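Local coordinates for DUF3845 domain-containing protein (Bacteroides thetaiotaomicron VPI-5482, PDB 3GF6), which is of unknown function, a bacterial lipoprotein with an all-beta fold whose family is grouped with the C1q and TNF domains, at residues 136-141 against 186-191; 13-18 against 151-156. One frame throughout, in Å; residues are numbered along the deposited sequence. Where two conformers were deposited one is given.

Contact 1. Residues 136-141 against 186-191; sequences AQLASL and SQLYFN
L138 reaches across to the neighbouring strand with one methyl group: its CD1 lies 3.8 Å from CB of F190 and 4.0 Å from CG of L188. In L138 the CG stands anti to the backbone N (chi1 -175°), which carries the methyl over to the next strand, and the leucine meets both partners at a slant. This is the tight part of the contact, and four backbone hydrogen bonds hold it together. Q137 and N191 exchange two of them, A139 and Y189 the other two, the shortest running from Y189 N to A139 O at 2.8 Å. Between these pairs L138 and F190 form a non-hydrogen-bonded pair. On the sheet face shared by A139 and Y189, the tyrosine ring turns its edge to the backbone, with the A139 and S140 carbonyl oxygens near its plane; CE1 of Y189 lies 3.6 Å from S140 O. Beyond A139 the pairing gives way to a looser end, where S140 CA still touches Q187 O at 3.2 Å but L141 is exposed. Strand 153-158 borders 129-139 on its other side, strand 56-62 flanks 187-198, and strand 112-123 of the second sheet covers L138, L188 and F190.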
# COMPACT_ATOMS: atom_id res chain seq x y z
N ALA A 136 -4.12 0.01 3.80
CA ALA A 136 -3.62 0.54 2.52
C ALA A 136 -3.52 2.05 2.64
O ALA A 136 -4.39 2.70 3.23
CB ALA A 136 -4.53 0.13 1.32
N GLN A 137 -2.42 2.60 2.14
CA GLN A 137 -2.21 4.03 2.24
C GLN A 137 -1.55 4.66 1.02
O GLN A 137 -0.56 4.17 0.50
CB GLN A 137 -1.36 4.33 3.47
CG GLN A 137 -1.16 5.78 3.75
CD GLN A 137 -0.83 6.01 5.19
OE1 GLN A 137 -1.73 6.15 6.00
NE2 GLN A 137 0.47 6.05 5.53
N LEU A 138 -2.19 5.75 0.58
CA LEU A 138 -1.64 6.65 -0.44
C LEU A 138 -1.33 7.95 0.28
O LEU A 138 -2.20 8.50 0.94
CB LEU A 138 -2.68 6.91 -1.51
CG LEU A 138 -2.28 7.72 -2.71
CD1 LEU A 138 -1.29 6.81 -3.54
CD2 LEU A 138 -3.56 8.20 -3.51
N ALA A 139 -0.10 8.43 0.14
CA ALA A 139 0.44 9.53 0.93
C ALA A 139 1.66 10.15 0.27
O ALA A 139 2.34 9.50 -0.53
CB ALA A 139 0.81 9.03 2.34
N SER A 140 1.94 11.39 0.63
CA SER A 140 3.19 12.06 0.20
C SER A 140 4.35 11.85 1.20
O SER A 140 5.39 12.43 1.00
CB SER A 140 2.92 13.54 -0.06
OG SER A 140 2.69 14.19 1.16
N LEU A 141 4.13 11.08 2.28
CA LEU A 141 5.17 10.64 3.23
C LEU A 141 5.07 9.12 3.38
O LEU A 141 4.01 8.55 3.13
CB LEU A 141 4.96 11.29 4.59
CG LEU A 141 5.05 12.82 4.58
CD1 LEU A 141 4.66 13.37 5.95
CD2 LEU A 141 6.48 13.27 4.17
N SER A 186 6.01 15.91 -3.42
CA SER A 186 7.34 15.65 -3.96
C SER A 186 7.42 14.22 -4.42
O SER A 186 7.87 13.93 -5.52
CB SER A 186 8.44 15.95 -2.92
OG SER A 186 9.69 15.41 -3.30
N GLN A 187 7.01 13.32 -3.54
CA GLN A 187 7.03 11.90 -3.79
C GLN A 187 5.70 11.32 -3.32
O GLN A 187 5.18 11.76 -2.31
CB GLN A 187 8.20 11.23 -3.03
CG GLN A 187 9.55 11.78 -3.42
CD GLN A 187 10.67 11.19 -2.58
OE1 GLN A 187 11.40 10.32 -3.05
NE2 GLN A 187 10.84 11.70 -1.35
N LEU A 188 5.17 10.36 -4.08
CA LEU A 188 3.91 9.68 -3.79
C LEU A 188 4.17 8.20 -3.43
O LEU A 188 4.84 7.46 -4.19
CB LEU A 188 2.99 9.76 -5.02
CG LEU A 188 1.53 9.31 -4.86
CD1 LEU A 188 0.78 10.25 -3.93
CD2 LEU A 188 0.86 9.24 -6.27
N TYR A 189 3.59 7.79 -2.31
CA TYR A 189 3.75 6.43 -1.77
C TYR A 189 2.42 5.69 -1.81
O TYR A 189 1.39 6.28 -1.49
CB TYR A 189 4.28 6.47 -0.34
CG TYR A 189 5.61 7.22 -0.21
CD1 TYR A 189 5.65 8.61 -0.04
CD2 TYR A 189 6.81 6.55 -0.31
CE1 TYR A 189 6.86 9.30 0.05
CE2 TYR A 189 8.05 7.24 -0.21
CZ TYR A 189 8.05 8.61 -0.06
OH TYR A 189 9.26 9.29 0.05
N PHE A 190 2.47 4.41 -2.19
CA PHE A 190 1.28 3.52 -2.19
C PHE A 190 1.70 2.16 -1.68
O PHE A 190 2.51 1.48 -2.31
CB PHE A 190 0.63 3.49 -3.57
CG PHE A 190 -0.67 2.75 -3.65
CD1 PHE A 190 -1.68 2.90 -2.67
CD2 PHE A 190 -0.94 1.95 -4.77
CE1 PHE A 190 -2.90 2.20 -2.79
CE2 PHE A 190 -2.13 1.25 -4.88
CZ PHE A 190 -3.11 1.37 -3.88
N ASN A 191 1.22 1.83 -0.47
CA ASN A 191 1.68 0.66 0.26
C ASN A 191 0.59 0.03 1.10
O ASN A 191 -0.43 0.65 1.39
CB ASN A 191 2.83 0.98 1.23
CG ASN A 191 4.04 1.58 0.55
OD1 ASN A 191 5.03 0.87 0.20
ND2 ASN A 191 3.99 2.88 0.35

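Contact 2. Residues 13-18 against 151-156; sequences VDIERG and PEVFMC
This is an antiparallel pairing at the border of a sheet, where the short strand 14-16 adds to strand 153-158, partly buried and some 13 Å, centre to centre, from the middle of the chain. I15 and C156 make the hydrogen-bonded pair, I15 N reaching C156 O at 2.8 Å in an almost straight bond (173°). On the same face CD1 of I15, in one of two conformers, rests 3.8 Å from CB of C156, and CG1 of V13 approaches the C156 sulfur. The partner strand carries a classic beta bulge: F154 and M155 both stand opposite L138 of strand 129-139. At the bulge R17 takes up the pairing, its N bonded to F154 O at 2.8 Å. With CG anti to the carbonyl carbon (chi1 -53°) and the chain extended as far as NE, its side chain runs alongside the V153 carbonyl, CD 3.1 Å from V153 O, and NE makes a weak, bent bond of 2.7 Å to it. CG2 of I15, in that conformer, lies over the centre of one guanidinium face, 3.8 Å above its plane, while NH2 is hydrogen-bonded to the A148 carbonyl. D14 and E16 both form salt bridges with K157, E16 on the face of M155.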
# COMPACT_ATOMS: atom_id res chain seq x y z
N VAL A 13 -9.99 2.39 10.01
CA VAL A 13 -9.82 3.78 9.67
C VAL A 13 -10.19 3.96 8.20
O VAL A 13 -9.86 3.13 7.36
CB VAL A 13 -8.39 4.25 9.92
CG1 VAL A 13 -8.15 5.59 9.29
CG2 VAL A 13 -8.11 4.29 11.39
N ASP A 14 -10.87 5.05 7.91
CA ASP A 14 -11.23 5.40 6.54
C ASP A 14 -11.05 6.91 6.35
O ASP A 14 -11.96 7.71 6.67
CB ASP A 14 -12.67 5.00 6.25
CG ASP A 14 -13.01 5.10 4.80
OD1 ASP A 14 -12.23 5.67 4.02
OD2 ASP A 14 -14.10 4.60 4.43
N ILE A 15 -9.87 7.28 5.85
CA ILE A 15 -9.47 8.65 5.55
C ILE A 15 -9.39 8.84 4.03
O ILE A 15 -8.69 8.06 3.35
CB ILE A 15 -8.05 8.94 6.13
CG1 ILE A 15 -8.10 8.97 7.66
CG2 ILE A 15 -7.46 10.25 5.60
CD1 ILE A 15 -6.77 8.61 8.32
N GLU A 16 -10.07 9.85 3.50
CA GLU A 16 -9.92 10.22 2.09
C GLU A 16 -9.86 11.72 1.99
O GLU A 16 -10.76 12.40 2.48
CB GLU A 16 -11.10 9.72 1.25
CG GLU A 16 -10.98 8.32 0.73
CD GLU A 16 -12.05 7.96 -0.31
OE1 GLU A 16 -12.27 8.73 -1.29
OE2 GLU A 16 -12.69 6.90 -0.12
N ARG A 17 -8.78 12.23 1.41
CA ARG A 17 -8.59 13.65 1.22
C ARG A 17 -8.44 13.94 -0.26
O ARG A 17 -8.19 13.03 -1.08
CB ARG A 17 -7.34 14.15 1.93
CG ARG A 17 -7.25 13.76 3.43
CD ARG A 17 -6.16 14.58 4.08
NE ARG A 17 -5.55 13.88 5.21
CZ ARG A 17 -6.07 13.77 6.41
NH1 ARG A 17 -7.26 14.28 6.70
NH2 ARG A 17 -5.40 13.13 7.34
N GLY A 18 -8.56 15.22 -0.58
CA GLY A 18 -8.29 15.72 -1.94
C GLY A 18 -9.51 16.42 -2.49
O GLY A 18 -10.59 16.35 -1.91
N PRO A 151 -2.05 15.93 6.83
CA PRO A 151 -2.66 16.26 5.52
C PRO A 151 -1.92 15.60 4.35
O PRO A 151 -2.47 15.47 3.27
CB PRO A 151 -2.52 17.78 5.43
CG PRO A 151 -1.57 18.18 6.51
CD PRO A 151 -1.41 17.08 7.49
N GLU A 152 -0.71 15.12 4.61
CA GLU A 152 0.06 14.35 3.62
C GLU A 152 -0.51 12.97 3.31
O GLU A 152 -0.12 12.32 2.32
CB GLU A 152 1.49 14.18 4.12
CG GLU A 152 2.32 15.46 4.12
CD GLU A 152 2.16 16.35 5.33
OE1 GLU A 152 1.48 15.95 6.31
OE2 GLU A 152 2.76 17.46 5.27
N VAL A 153 -1.41 12.50 4.17
CA VAL A 153 -2.11 11.24 3.94
C VAL A 153 -3.36 11.51 3.11
O VAL A 153 -4.29 12.23 3.54
CB VAL A 153 -2.43 10.53 5.27
CG1 VAL A 153 -3.37 9.35 5.04
CG2 VAL A 153 -1.14 9.98 5.88
N PHE A 154 -3.36 10.94 1.91
CA PHE A 154 -4.43 11.18 0.91
C PHE A 154 -5.54 10.12 1.02
O PHE A 154 -6.72 10.41 0.86
CB PHE A 154 -3.85 11.21 -0.52
CG PHE A 154 -2.78 12.27 -0.74
CD1 PHE A 154 -2.83 13.50 -0.10
CD2 PHE A 154 -1.66 11.98 -1.53
CE1 PHE A 154 -1.82 14.45 -0.29
CE2 PHE A 154 -0.66 12.91 -1.72
CZ PHE A 154 -0.74 14.14 -1.10
N MSE A 155 -5.13 8.87 1.29
CA MSE A 155 -6.05 7.75 1.43
C MSE A 155 -5.47 6.83 2.47
O MSE A 155 -4.29 6.46 2.44
CB MSE A 155 -6.24 6.97 0.12
CG MSE A 155 -7.40 5.96 0.15
SE MSE A 155 -7.12 4.45 -1.04
CE MSE A 155 -5.69 3.50 -0.06
N CYS A 156 -6.32 6.45 3.41
CA CYS A 156 -5.92 5.48 4.43
C CYS A 156 -7.14 4.61 4.73
O CYS A 156 -8.14 5.11 5.22
CB CYS A 156 -5.42 6.17 5.71
SG CYS A 156 -4.80 5.01 6.95

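In the fold
Both contacts belong to one antiparallel sheet, and strands 129-139 and 153-158, consecutive in the chain, join them side by side. S140 N lies 2.8 Å from E152 O and L138 O 2.9 Å from F154 N, both probable hydrogen bonds, while A139 CB packs on E152 O. Contact 1 is the core member, its leucines and phenylalanine turned toward strand 112-123 of the second sheet. Contact 2 is nearer the surface and mixes apolar packing with charge. Together they illustrate how side-chain chemistry can follow position in a sheet: backbone pairing serves both, nearly antiparallel in contact 1 and more twisted in contact 2, but charged groups enter the contact at the border strand.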